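Local structure of glycoside hydrolase YxiA (Bacillus licheniformis, 3LV4) at residues Val7-Val13 against Met41-Gln45; Gly189-Ile193 against Asp240-Tyr244; Val272-Phe278 against Gly435-Trp439; Leu345-Lys350 against Trp392-Asn398; Ala387-Thr391 against Leu402-Gly406. The protein probably hydrolyses the alpha-1,5-linked backbone of L-arabinan, as a calcium-binding glycoside hydrolase of family 43. One frame throughout, in Å; residues are numbered along the deposited sequence.

Interaction 1. Residues Val7-Val13 against Met41-Gln45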
# COMPACT_ATOMS: atom_id res chain seq x y z
N VAL A 7 -20.96 5.03 10.20
CA VAL A 7 -21.20 6.02 9.16
C VAL A 7 -19.89 6.30 8.44
O VAL A 7 -18.86 6.50 9.08
CB VAL A 7 -21.77 7.32 9.75
CG1 VAL A 7 -21.87 8.39 8.67
CG2 VAL A 7 -23.13 7.06 10.38
N PHE A 8 -19.93 6.30 7.12
CA PHE A 8 -18.75 6.61 6.31
C PHE A 8 -19.01 7.85 5.47
O PHE A 8 -20.15 8.10 5.07
CB PHE A 8 -18.43 5.43 5.38
CG PHE A 8 -18.16 4.14 6.10
CD1 PHE A 8 -16.91 3.88 6.64
CD2 PHE A 8 -19.16 3.19 6.25
CE1 PHE A 8 -16.65 2.69 7.31
CE2 PHE A 8 -18.91 2.00 6.92
CZ PHE A 8 -17.66 1.74 7.45
N SER A 9 -17.96 8.64 5.24
CA SER A 9 -18.03 9.77 4.32
C SER A 9 -16.84 9.62 3.39
O SER A 9 -15.70 9.58 3.84
CB SER A 9 -17.93 11.10 5.08
OG SER A 9 -18.90 11.16 6.11
N GLU A 10 -17.12 9.52 2.09
CA GLU A 10 -16.10 9.10 1.13
C GLU A 10 -15.31 10.26 0.55
O GLU A 10 -15.82 11.38 0.43
CB GLU A 10 -16.73 8.31 -0.03
CG GLU A 10 -17.77 7.27 0.36
CD GLU A 10 -17.22 6.13 1.22
OE1 GLU A 10 -16.02 6.14 1.55
OE2 GLU A 10 -18.01 5.23 1.56
N VAL A 11 -14.06 9.99 0.20
CA VAL A 11 -13.25 10.96 -0.51
C VAL A 11 -12.49 10.31 -1.64
O VAL A 11 -12.34 9.08 -1.69
CB VAL A 11 -12.25 11.71 0.42
CG1 VAL A 11 -13.00 12.64 1.39
CG2 VAL A 11 -11.33 10.72 1.16
N THR A 12 -12.01 11.14 -2.55
CA THR A 12 -11.28 10.68 -3.71
C THR A 12 -9.86 11.21 -3.62
O THR A 12 -9.62 12.41 -3.77
CB THR A 12 -11.98 11.13 -5.00
OG1 THR A 12 -13.31 10.58 -5.02
CG2 THR A 12 -11.23 10.65 -6.22
N VAL A 13 -8.92 10.31 -3.32
CA VAL A 13 -7.52 10.66 -3.16
C VAL A 13 -6.71 9.49 -3.69
O VAL A 13 -6.59 8.46 -3.03
CB VAL A 13 -7.12 10.91 -1.67
CG1 VAL A 13 -5.63 11.21 -1.54
CG2 VAL A 13 -7.93 12.05 -1.09
N MSE A 41 -12.97 6.95 9.12
CA MSE A 41 -14.22 6.50 8.50
C MSE A 41 -14.94 7.65 7.82
O MSE A 41 -15.49 7.49 6.73
CB MSE A 41 -15.14 5.88 9.54
CG MSE A 41 -14.52 4.70 10.26
SE MSE A 41 -15.56 4.27 11.85
CE MSE A 41 -17.24 3.78 10.99
N ASN A 42 -14.94 8.81 8.47
CA ASN A 42 -15.60 9.97 7.90
C ASN A 42 -14.59 11.00 7.44
O ASN A 42 -14.09 11.81 8.24
CB ASN A 42 -16.61 10.55 8.88
CG ASN A 42 -17.73 9.58 9.16
OD1 ASN A 42 -18.71 9.50 8.41
ND2 ASN A 42 -17.58 8.79 10.23
N TRP A 43 -14.28 10.96 6.15
CA TRP A 43 -13.27 11.84 5.58
C TRP A 43 -13.89 13.10 5.02
O TRP A 43 -15.03 13.10 4.55
CB TRP A 43 -12.49 11.12 4.47
CG TRP A 43 -11.69 9.94 4.96
CD1 TRP A 43 -12.13 8.65 5.07
CD2 TRP A 43 -10.32 9.94 5.39
NE1 TRP A 43 -11.12 7.85 5.55
CE2 TRP A 43 -10.00 8.61 5.75
CE3 TRP A 43 -9.34 10.93 5.51
CZ2 TRP A 43 -8.74 8.25 6.23
CZ3 TRP A 43 -8.08 10.56 5.98
CH2 TRP A 43 -7.80 9.24 6.34
N THR A 44 -13.11 14.18 5.08
CA THR A 44 -13.47 15.45 4.47
C THR A 44 -12.47 15.77 3.37
O THR A 44 -11.26 15.75 3.60
CB THR A 44 -13.48 16.56 5.52
OG1 THR A 44 -14.49 16.28 6.49
CG2 THR A 44 -13.75 17.91 4.87
N GLN A 45 -12.96 16.05 2.18
CA GLN A 45 -12.07 16.39 1.07
C GLN A 45 -11.50 17.79 1.28
O GLN A 45 -12.24 18.74 1.53
CB GLN A 45 -12.83 16.33 -0.25
CG GLN A 45 -11.94 16.38 -1.48
CD GLN A 45 -11.49 15.00 -1.91
OE1 GLN A 45 -12.29 14.07 -1.97
NE2 GLN A 45 -10.20 14.87 -2.22
O HOH W 1 -14.63 6.52 4.34
O HOH W 2 -16.70 13.11 2.22
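V11 presses both methyls onto the root of the W43 side chain, CG1 and CG2 each lying 3.5 Å from W43 CB. This is the tight part of the contact. Beside it the backbones bridge once: S9 N donates to M41 O, and W43 N donates to S9 O at 3.0 Å; nearby a water donates to both E10 O and W43 O. The Q45 amide bonds both backbone polar atoms, N and O, of T12. T12 N meets a lone pair of Q45 OE1 in the carbonyl plane (3.0 Å, 172°), while Q45 NE2 approaches T12 O from above its carbonyl plane and also reaches S47 O; a bend at chi2 (89°) turns the amide that way. A leucine in place of Q45 would probably leave T12 N and T12 O without these mates and let the loop shift. The V7 end is looser and more exposed. S9 OG donates to N42 OD1 at 2.8 Å, N42 ND2 bonds V7 O weakly, and the selenomethionine methyl M41 CE lies 3.9 Å from F8 CE1. With V11 also bonded through its backbone to V320, segment 7-13 joins the first and last blades of the five-bladed beta-propeller characteristic of family 43.

Interaction 2. Residues Gly189-Ile193 against Asp240-Tyr244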
# COMPACT_ATOMS: atom_id res chain seq x y z
N GLY A 189 20.63 5.77 -4.85
CA GLY A 189 20.52 4.97 -3.64
C GLY A 189 20.62 3.47 -3.89
O GLY A 189 21.18 3.03 -4.90
N LYS A 190 20.07 2.69 -2.96
CA LYS A 190 20.22 1.24 -2.99
C LYS A 190 18.93 0.59 -3.47
O LYS A 190 17.84 0.94 -3.00
CB LYS A 190 20.56 0.73 -1.58
CG LYS A 190 20.50 -0.77 -1.41
CD LYS A 190 20.63 -1.19 0.07
CE LYS A 190 20.94 -2.68 0.17
NZ LYS A 190 21.03 -3.15 1.59
N LYS A 191 19.04 -0.34 -4.41
CA LYS A 191 17.85 -1.02 -4.93
C LYS A 191 17.33 -2.05 -3.93
O LYS A 191 18.12 -2.76 -3.30
CB LYS A 191 18.13 -1.67 -6.29
CG LYS A 191 16.87 -2.23 -6.96
CD LYS A 191 17.08 -2.59 -8.42
CE LYS A 191 17.87 -3.87 -8.59
NZ LYS A 191 17.90 -4.35 -10.01
N LEU A 192 16.01 -2.12 -3.77
CA LEU A 192 15.35 -3.11 -2.93
C LEU A 192 14.67 -4.22 -3.74
O LEU A 192 14.54 -5.36 -3.27
CB LEU A 192 14.31 -2.43 -2.03
CG LEU A 192 14.84 -1.38 -1.05
CD1 LEU A 192 13.71 -0.86 -0.17
CD2 LEU A 192 15.99 -1.95 -0.21
N ILE A 193 14.23 -3.87 -4.95
CA ILE A 193 13.51 -4.80 -5.82
C ILE A 193 13.33 -4.16 -7.20
O ILE A 193 13.35 -2.94 -7.33
CB ILE A 193 12.12 -5.17 -5.22
CG1 ILE A 193 11.38 -6.18 -6.10
CG2 ILE A 193 11.26 -3.93 -5.00
CD1 ILE A 193 10.14 -6.75 -5.45
N ASP A 240 16.51 -0.77 5.37
CA ASP A 240 17.03 -0.79 4.00
C ASP A 240 17.29 -2.20 3.46
O ASP A 240 18.10 -2.39 2.55
CB ASP A 240 18.30 0.08 3.90
CG ASP A 240 19.41 -0.40 4.81
OD1 ASP A 240 19.11 -1.07 5.83
OD2 ASP A 240 20.59 -0.10 4.52
N GLY A 241 16.60 -3.19 4.02
CA GLY A 241 16.69 -4.56 3.53
C GLY A 241 17.93 -5.30 4.01
O GLY A 241 18.64 -4.83 4.90
N PRO A 242 18.19 -6.47 3.43
CA PRO A 242 17.45 -7.09 2.32
C PRO A 242 16.05 -7.55 2.72
O PRO A 242 15.84 -8.04 3.83
CB PRO A 242 18.31 -8.31 1.96
CG PRO A 242 19.06 -8.62 3.22
CD PRO A 242 19.34 -7.30 3.86
N TYR A 243 15.11 -7.39 1.79
CA TYR A 243 13.73 -7.79 1.99
C TYR A 243 13.46 -9.16 1.39
O TYR A 243 14.00 -9.51 0.33
CB TYR A 243 12.76 -6.74 1.40
CG TYR A 243 12.63 -5.52 2.28
CD1 TYR A 243 13.44 -4.40 2.09
CD2 TYR A 243 11.70 -5.50 3.32
CE1 TYR A 243 13.33 -3.28 2.92
CE2 TYR A 243 11.58 -4.40 4.15
CZ TYR A 243 12.39 -3.29 3.95
OH TYR A 243 12.25 -2.22 4.78
N TYR A 244 12.63 -9.93 2.09
CA TYR A 244 12.31 -11.31 1.71
C TYR A 244 10.82 -11.52 1.79
O TYR A 244 10.14 -10.89 2.61
CB TYR A 244 12.98 -12.31 2.67
CG TYR A 244 14.48 -12.29 2.61
CD1 TYR A 244 15.22 -11.55 3.53
CD2 TYR A 244 15.17 -12.99 1.63
CE1 TYR A 244 16.60 -11.52 3.48
CE2 TYR A 244 16.54 -12.97 1.57
CZ TYR A 244 17.26 -12.23 2.49
OH TYR A 244 18.63 -12.22 2.41
O HOH W 3 15.72 -6.03 -0.84
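K190 and D240 supply the direct polar link: K190 NZ donates to D240 O at 3.2 Å, tilted from the carbonyl plane. The lysine reaches this far because its chain is fully extended, beginning with CG anti to the backbone N (chi1 170°). Its ammonium also lies 4.3 Å from D240 OD2, beyond a salt bridge. Water provides the second polar connection, donating to L192 O at 2.8 Å and accepting from Y243 N at 3.0 Å, so that two backbone groups too far apart to bond are joined. In the five-bladed propeller expected of family 43, these links run between consecutive blades: 190-193 is the edge strand of one four-stranded sheet, and 240-244 is a loop following strand 230-236 of the next. Van der Waals contact is concentrated on L192, whose two methyls part company. CD1 makes the apolar pair, meeting the Y243 ring obliquely, 3.9 Å from CE1, while CD2 lies 3.5 Å from D240 O. The phenol itself is fixed at its far end by a bond from OH to P239 O. Backbone shape makes room for this packing: G241 has a positive phi, and a side chain there would crowd both L192 CD2 and Y243 CD1.

Interaction 3. Residues Val272-Phe278 against Gly435-Trp439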
# COMPACT_ATOMS: atom_id res chain seq x y z
N VAL A 272 4.46 -11.42 -0.82
CA VAL A 272 3.23 -11.92 -0.22
C VAL A 272 2.08 -11.04 -0.70
O VAL A 272 2.00 -9.87 -0.35
CB VAL A 272 3.31 -11.87 1.32
CG1 VAL A 272 2.01 -12.39 1.95
CG2 VAL A 272 4.53 -12.67 1.82
N LYS A 273 1.18 -11.61 -1.51
CA LYS A 273 0.06 -10.84 -2.07
C LYS A 273 -1.07 -10.78 -1.06
O LYS A 273 -1.61 -11.81 -0.65
CB LYS A 273 -0.42 -11.47 -3.38
CG LYS A 273 -1.68 -10.85 -3.95
CD LYS A 273 -2.10 -11.55 -5.25
CE LYS A 273 -3.38 -10.98 -5.84
NZ LYS A 273 -3.87 -11.81 -6.99
N LEU A 274 -1.45 -9.57 -0.66
CA LEU A 274 -2.41 -9.39 0.43
C LEU A 274 -3.85 -9.28 -0.03
O LEU A 274 -4.77 -9.59 0.72
CB LEU A 274 -2.07 -8.15 1.25
CG LEU A 274 -0.72 -8.23 1.97
CD1 LEU A 274 -0.46 -6.94 2.74
CD2 LEU A 274 -0.72 -9.45 2.90
N MSE A 275 -4.04 -8.82 -1.26
CA MSE A 275 -5.39 -8.49 -1.74
C MSE A 275 -5.38 -8.22 -3.24
O MSE A 275 -4.54 -7.45 -3.73
CB MSE A 275 -5.91 -7.26 -0.98
CG MSE A 275 -7.27 -6.75 -1.44
SE MSE A 275 -7.82 -5.13 -0.42
CE MSE A 275 -6.12 -4.18 -0.39
N GLY A 276 -6.31 -8.85 -3.96
CA GLY A 276 -6.57 -8.54 -5.35
C GLY A 276 -8.03 -8.15 -5.57
O GLY A 276 -8.71 -7.76 -4.62
N ASN A 277 -8.51 -8.26 -6.80
CA ASN A 277 -9.89 -7.91 -7.14
C ASN A 277 -10.84 -8.98 -6.62
O ASN A 277 -10.59 -10.17 -6.78
CB ASN A 277 -10.08 -7.82 -8.65
CG ASN A 277 -9.18 -6.80 -9.33
OD1 ASN A 277 -8.43 -6.07 -8.68
ND2 ASN A 277 -9.27 -6.74 -10.66
N PHE A 278 -11.96 -8.57 -6.01
CA PHE A 278 -12.86 -9.54 -5.40
C PHE A 278 -14.25 -8.97 -5.23
O PHE A 278 -14.44 -7.75 -5.26
CB PHE A 278 -12.35 -9.93 -4.02
CG PHE A 278 -12.50 -8.84 -3.00
CD1 PHE A 278 -13.66 -8.74 -2.26
CD2 PHE A 278 -11.50 -7.89 -2.82
CE1 PHE A 278 -13.82 -7.71 -1.34
CE2 PHE A 278 -11.65 -6.86 -1.89
CZ PHE A 278 -12.81 -6.77 -1.16
N GLY A 435 2.51 -17.29 -0.18
CA GLY A 435 2.28 -15.87 -0.32
C GLY A 435 0.90 -15.48 -0.83
O GLY A 435 0.72 -14.36 -1.30
N ASP A 436 -0.06 -16.40 -0.75
CA ASP A 436 -1.42 -16.07 -1.16
C ASP A 436 -2.36 -15.96 0.04
O ASP A 436 -2.14 -16.60 1.08
CB ASP A 436 -1.97 -17.03 -2.23
CG ASP A 436 -2.18 -18.45 -1.70
OD1 ASP A 436 -3.36 -18.86 -1.55
OD2 ASP A 436 -1.18 -19.14 -1.43
N ALA A 437 -3.37 -15.10 -0.11
CA ALA A 437 -4.29 -14.77 0.97
C ALA A 437 -5.66 -15.40 0.78
O ALA A 437 -6.18 -15.45 -0.33
CB ALA A 437 -4.46 -13.25 1.06
N VAL A 438 -6.26 -15.85 1.88
CA VAL A 438 -7.66 -16.25 1.87
C VAL A 438 -8.44 -15.39 2.87
O VAL A 438 -7.95 -15.09 3.96
CB VAL A 438 -7.84 -17.76 2.18
CG1 VAL A 438 -7.15 -18.59 1.10
CG2 VAL A 438 -7.30 -18.10 3.57
N TRP A 439 -9.65 -14.99 2.49
CA TRP A 439 -10.53 -14.22 3.36
C TRP A 439 -11.83 -14.96 3.52
O TRP A 439 -12.35 -15.51 2.55
CB TRP A 439 -10.90 -12.88 2.72
CG TRP A 439 -9.84 -11.83 2.68
CD1 TRP A 439 -8.56 -11.91 3.16
CD2 TRP A 439 -9.99 -10.52 2.13
NE1 TRP A 439 -7.91 -10.72 2.93
CE2 TRP A 439 -8.77 -9.85 2.31
CE3 TRP A 439 -11.05 -9.86 1.50
CZ2 TRP A 439 -8.57 -8.54 1.88
CZ3 TRP A 439 -10.85 -8.55 1.07
CH2 TRP A 439 -9.62 -7.91 1.27
O HOH W 4 -3.32 -13.34 -2.15
O HOH W 5 -4.87 -10.17 3.42
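Two first torsions bring the key groups to the W439 indole: F278 sets CG between its backbone N and carbonyl carbon (chi1 71°), and selenomethionine M275 sends CG anti to its own N (chi1 176°). The result is a T-shaped stack in which the six-membered edge of W439 points at the face of F278, the planes inclined at 72°. W439 CZ3 is the leading atom, 3.5 Å from F278 CZ and displaced toward the rim of the phenyl. M275 comes to the indole edge instead, its SE 3.7 Å from W439 CH2, a Met-aromatic contact near the ring plane. H362 adds another edge-to-face partner for the indole. At the far end K273 N donates to G435 O at 2.8 Å, within the carbonyl plane; the backbone angles of G435 by themselves call for glycine. Between these ends the axes of 272-275 and 437-439 run roughly parallel, 7.2 Å apart at closest approach, and water fills the role of direct pairing. One molecule connects K273 O with A437 N at 2.7 Å each, while another joins L274 O to W439 NE1, satisfying the buried indole N-H. The methyl of A437 lies beside K273 O. This is a buried domain interface, where a propeller strand meets the C-terminal lipocalin-like domain, with the W439 side chain about 8 Å from that of the calcium ligand E358.

Interaction 4. Residues Leu345-Lys350 against Trp392-Asn398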
# COMPACT_ATOMS: atom_id res chain seq x y z
N LEU A 345 -9.86 -6.47 17.95
CA LEU A 345 -9.64 -7.89 18.20
C LEU A 345 -10.25 -8.29 19.53
O LEU A 345 -10.21 -7.52 20.50
CB LEU A 345 -8.14 -8.21 18.18
CG LEU A 345 -7.53 -8.29 16.78
CD1 LEU A 345 -6.01 -8.33 16.87
CD2 LEU A 345 -8.06 -9.51 16.05
N GLU A 346 -10.82 -9.48 19.56
CA GLU A 346 -11.47 -10.03 20.74
C GLU A 346 -11.15 -11.51 20.87
O GLU A 346 -10.66 -12.14 19.93
CB GLU A 346 -12.98 -9.89 20.61
CG GLU A 346 -13.50 -8.50 20.31
CD GLU A 346 -14.96 -8.54 19.88
OE1 GLU A 346 -15.27 -9.21 18.87
OE2 GLU A 346 -15.80 -7.92 20.56
N LYS A 347 -11.46 -12.07 22.03
CA LYS A 347 -11.36 -13.51 22.21
C LYS A 347 -12.55 -14.16 21.51
O LYS A 347 -13.69 -13.80 21.77
CB LYS A 347 -11.34 -13.88 23.70
CG LYS A 347 -11.15 -15.38 23.97
CD LYS A 347 -10.79 -15.66 25.44
CE LYS A 347 -11.90 -15.25 26.38
NZ LYS A 347 -11.66 -15.68 27.79
N VAL A 348 -12.28 -15.12 20.63
CA VAL A 348 -13.36 -15.88 20.03
C VAL A 348 -13.31 -17.32 20.50
O VAL A 348 -12.24 -17.85 20.80
CB VAL A 348 -13.31 -15.84 18.49
CG1 VAL A 348 -13.29 -14.41 18.01
CG2 VAL A 348 -12.10 -16.61 17.98
N LYS A 349 -14.47 -17.95 20.58
CA LYS A 349 -14.55 -19.36 20.96
C LYS A 349 -15.01 -20.17 19.75
O LYS A 349 -15.42 -19.60 18.74
CB LYS A 349 -15.52 -19.54 22.13
CG LYS A 349 -16.98 -19.42 21.73
CD LYS A 349 -17.89 -19.46 22.94
CE LYS A 349 -17.69 -18.23 23.81
NZ LYS A 349 -18.67 -18.19 24.93
N LYS A 350 -14.96 -21.49 19.86
CA LYS A 350 -15.29 -22.36 18.74
C LYS A 350 -16.70 -22.10 18.18
O LYS A 350 -16.87 -22.04 16.96
CB LYS A 350 -15.13 -23.84 19.14
CG LYS A 350 -15.02 -24.80 17.97
CD LYS A 350 -14.90 -26.24 18.45
CE LYS A 350 -14.65 -27.21 17.30
NZ LYS A 350 -13.28 -27.09 16.73
N TRP A 392 -9.46 -27.04 9.40
CA TRP A 392 -9.27 -25.76 10.05
C TRP A 392 -9.25 -25.96 11.55
O TRP A 392 -9.78 -26.95 12.07
CB TRP A 392 -10.41 -24.80 9.68
CG TRP A 392 -11.68 -25.15 10.39
CD1 TRP A 392 -12.59 -26.09 10.01
CD2 TRP A 392 -12.17 -24.59 11.61
NE1 TRP A 392 -13.62 -26.15 10.92
CE2 TRP A 392 -13.39 -25.23 11.91
CE3 TRP A 392 -11.70 -23.60 12.49
CZ2 TRP A 392 -14.15 -24.92 13.05
CZ3 TRP A 392 -12.45 -23.29 13.61
CH2 TRP A 392 -13.66 -23.95 13.88
N LYS A 393 -8.62 -25.03 12.25
CA LYS A 393 -8.74 -24.96 13.69
C LYS A 393 -8.56 -23.54 14.17
O LYS A 393 -7.91 -22.72 13.50
CB LYS A 393 -7.75 -25.89 14.38
CG LYS A 393 -6.31 -25.58 14.12
CD LYS A 393 -5.43 -26.63 14.80
CE LYS A 393 -3.97 -26.49 14.43
NZ LYS A 393 -3.09 -27.32 15.30
N ASN A 394 -9.16 -23.23 15.31
CA ASN A 394 -8.89 -21.96 15.97
C ASN A 394 -7.90 -22.19 17.09
O ASN A 394 -8.02 -23.16 17.84
CB ASN A 394 -10.17 -21.30 16.49
CG ASN A 394 -10.85 -22.12 17.56
OD1 ASN A 394 -11.32 -23.23 17.30
ND2 ASN A 394 -10.92 -21.58 18.78
N THR A 395 -6.90 -21.32 17.19
CA THR A 395 -5.91 -21.43 18.26
C THR A 395 -5.77 -20.11 19.00
O THR A 395 -6.18 -19.06 18.50
CB THR A 395 -4.54 -21.89 17.73
OG1 THR A 395 -3.97 -20.88 16.89
CG2 THR A 395 -4.68 -23.18 16.93
N GLY A 396 -5.20 -20.16 20.19
CA GLY A 396 -5.04 -18.98 21.01
C GLY A 396 -6.33 -18.20 21.19
O GLY A 396 -7.41 -18.78 21.30
N HIS A 397 -6.19 -16.88 21.19
CA HIS A 397 -7.29 -15.95 21.39
C HIS A 397 -8.19 -15.92 20.15
O HIS A 397 -9.42 -15.93 20.24
CB HIS A 397 -6.70 -14.56 21.60
CG HIS A 397 -7.35 -13.78 22.70
ND1 HIS A 397 -7.09 -12.44 22.91
CD2 HIS A 397 -8.24 -14.14 23.66
CE1 HIS A 397 -7.79 -12.01 23.95
NE2 HIS A 397 -8.50 -13.03 24.42
N ASN A 398 -7.56 -15.87 18.98
CA ASN A 398 -8.31 -15.58 17.77
C ASN A 398 -7.54 -15.92 16.50
O ASN A 398 -7.78 -15.36 15.44
CB ASN A 398 -8.70 -14.11 17.76
CG ASN A 398 -7.55 -13.20 18.14
OD1 ASN A 398 -6.42 -13.41 17.69
ND2 ASN A 398 -7.82 -12.20 18.97
O HOH W 6 -9.73 -18.97 19.42
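K347 and H397 bring the backbones within 4.8 Å, CA to CA, where V348 N donates to H397 O in a nearly linear bond (3.0 Å, 168°) directed almost along the C=O axis. N398 adds a second tie. Its ND2 donates to E346 O at 3.0 Å, with the acceptor lying in the plane of the amide although the donor stands above the E346 carbonyl plane; CG placed between backbone N and carbonyl carbon (chi1 46°) aims it there. A leucine in its place would probably leave E346 O without this mate and the start of segment 345-350 less firmly held. The two bonds fasten the irregular segment 345-350 to the turn of the beta hairpin formed by strands 390-395 and 399-404 in the lipocalin-like domain. H397 meets K347 with its imidazole: K347 CA lies over one ring face, CD is at the edge, and CB approaches NE2 to 3.1 Å. So short a contact makes the exact ring position doubtful. A water gathers the next polar groups, accepting from N394 ND2 at 2.9 Å and lying within bonding distance of V348 O and G396 O. V348 turns CG2 to H397 O, 3.6 Å away, and also touches V353 of the short helix 350-353. Beyond it K350 passes N394, its CG 4.1 Å from N394 OD1.

Interaction 5. Residues Ala387-Thr391 against Leu402-Gly406; sequences AVAGT and LKIDG
T391 and K403 form the firm centre of the contact, an antiparallel hydrogen-bonded pair. T391 N donates to K403 O at 3.1 Å, in the carbonyl plane and on a lone pair, and K403 N returns a shorter bond of 2.8 Å to T391 O. Their side chains share one face of the hairpin: T391 sets OG1 between its backbone N and carbonyl carbon (chi1 68°), which brings the hydroxyl alongside the lysine chain, 3.5 Å from K403 CB. Next to the pair, G390 CA makes a CA-H...O contact with K403 O at 3.1 Å; any side chain on this glycine would run into that oxygen. V388 and I404 meet through methyls, the CG2 atoms 4.0 Å apart. Farther out the chains diverge and a water takes over, donating to A389 O at 2.6 Å and accepting from D405 N at 2.8 Å. D405, at a positive phi where its strand gives way to a turn, is held by a salt bridge from OD2 to R361. On one flank strand 383-386 bonds G390 through I384, whose side chain also touches I404, and beyond it I376 of strand 371-378 packs on V388; on the other, strand 407-418 pairs with L402 through Y409.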
# COMPACT_ATOMS: atom_id res chain seq x y z
N ALA A 387 -17.18 -25.26 -1.23
CA ALA A 387 -16.42 -24.89 -2.43
C ALA A 387 -15.03 -25.52 -2.43
O ALA A 387 -14.45 -25.77 -3.49
CB ALA A 387 -16.32 -23.36 -2.56
N VAL A 388 -14.49 -25.75 -1.24
CA VAL A 388 -13.22 -26.43 -1.10
C VAL A 388 -13.30 -27.47 -0.00
O VAL A 388 -14.16 -27.39 0.89
CB VAL A 388 -12.05 -25.47 -0.76
CG1 VAL A 388 -11.90 -24.40 -1.83
CG2 VAL A 388 -12.27 -24.85 0.61
N ALA A 389 -12.42 -28.46 -0.07
CA ALA A 389 -12.28 -29.43 1.00
C ALA A 389 -10.98 -29.13 1.74
O ALA A 389 -9.96 -28.82 1.13
CB ALA A 389 -12.26 -30.85 0.43
N GLY A 390 -11.02 -29.21 3.06
CA GLY A 390 -9.82 -28.97 3.84
C GLY A 390 -10.06 -29.13 5.32
O GLY A 390 -11.03 -29.76 5.74
N THR A 391 -9.16 -28.57 6.11
CA THR A 391 -9.29 -28.62 7.57
C THR A 391 -9.02 -27.24 8.16
O THR A 391 -8.44 -26.37 7.52
CB THR A 391 -8.32 -29.65 8.20
OG1 THR A 391 -6.97 -29.20 8.05
CG2 THR A 391 -8.47 -31.01 7.54
N LEU A 402 -5.73 -22.97 8.55
CA LEU A 402 -6.51 -23.71 7.56
C LEU A 402 -5.60 -24.49 6.65
O LEU A 402 -4.48 -24.06 6.36
CB LEU A 402 -7.34 -22.78 6.67
CG LEU A 402 -8.14 -21.62 7.25
CD1 LEU A 402 -7.28 -20.37 7.24
CD2 LEU A 402 -9.40 -21.43 6.41
N LYS A 403 -6.09 -25.64 6.20
CA LYS A 403 -5.38 -26.39 5.17
C LYS A 403 -6.29 -26.58 3.98
O LYS A 403 -7.29 -27.28 4.06
CB LYS A 403 -4.90 -27.73 5.71
CG LYS A 403 -3.79 -27.61 6.74
CD LYS A 403 -3.13 -28.96 6.99
CE LYS A 403 -1.88 -28.83 7.85
NZ LYS A 403 -2.24 -28.46 9.24
N ILE A 404 -5.93 -25.91 2.89
CA ILE A 404 -6.73 -25.88 1.67
C ILE A 404 -5.77 -25.89 0.49
O ILE A 404 -4.70 -25.31 0.57
CB ILE A 404 -7.52 -24.55 1.58
CG1 ILE A 404 -8.47 -24.40 2.76
CG2 ILE A 404 -8.27 -24.46 0.27
CD1 ILE A 404 -8.97 -22.97 2.95
N ASP A 405 -6.17 -26.55 -0.60
CA ASP A 405 -5.47 -26.42 -1.88
C ASP A 405 -3.99 -26.76 -1.76
O ASP A 405 -3.14 -26.16 -2.43
CB ASP A 405 -5.66 -25.00 -2.46
CG ASP A 405 -7.10 -24.73 -2.93
OD1 ASP A 405 -7.71 -25.61 -3.57
OD2 ASP A 405 -7.64 -23.61 -2.67
N GLY A 406 -3.68 -27.74 -0.90
CA GLY A 406 -2.32 -28.22 -0.72
C GLY A 406 -1.42 -27.31 0.10
O GLY A 406 -0.21 -27.54 0.20
O HOH W 7 -8.72 -27.69 -0.92

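How the interactions relate
The five contacts illustrate how a propeller and an appended beta domain are each tied internally and joined to one another. Interactions 1 and 2 both belong to the propeller but lie on opposite sides of the chain centre, their centres 34 Å apart. Interaction 1 is the nearer to a predicted catalytic residue, with the V13 side chain about 7 Å from that of D15. Interaction 3 spans the two domains and comes within about 6 Å of interaction 2 and about 4 Å of interaction 5, nearest atoms. Interactions 4 and 5, centres 19 Å apart, share strand 390-395 and are nested in the loop that interaction 3 closes. Calcium ligands N281, E358 and E375 likewise come from both domains.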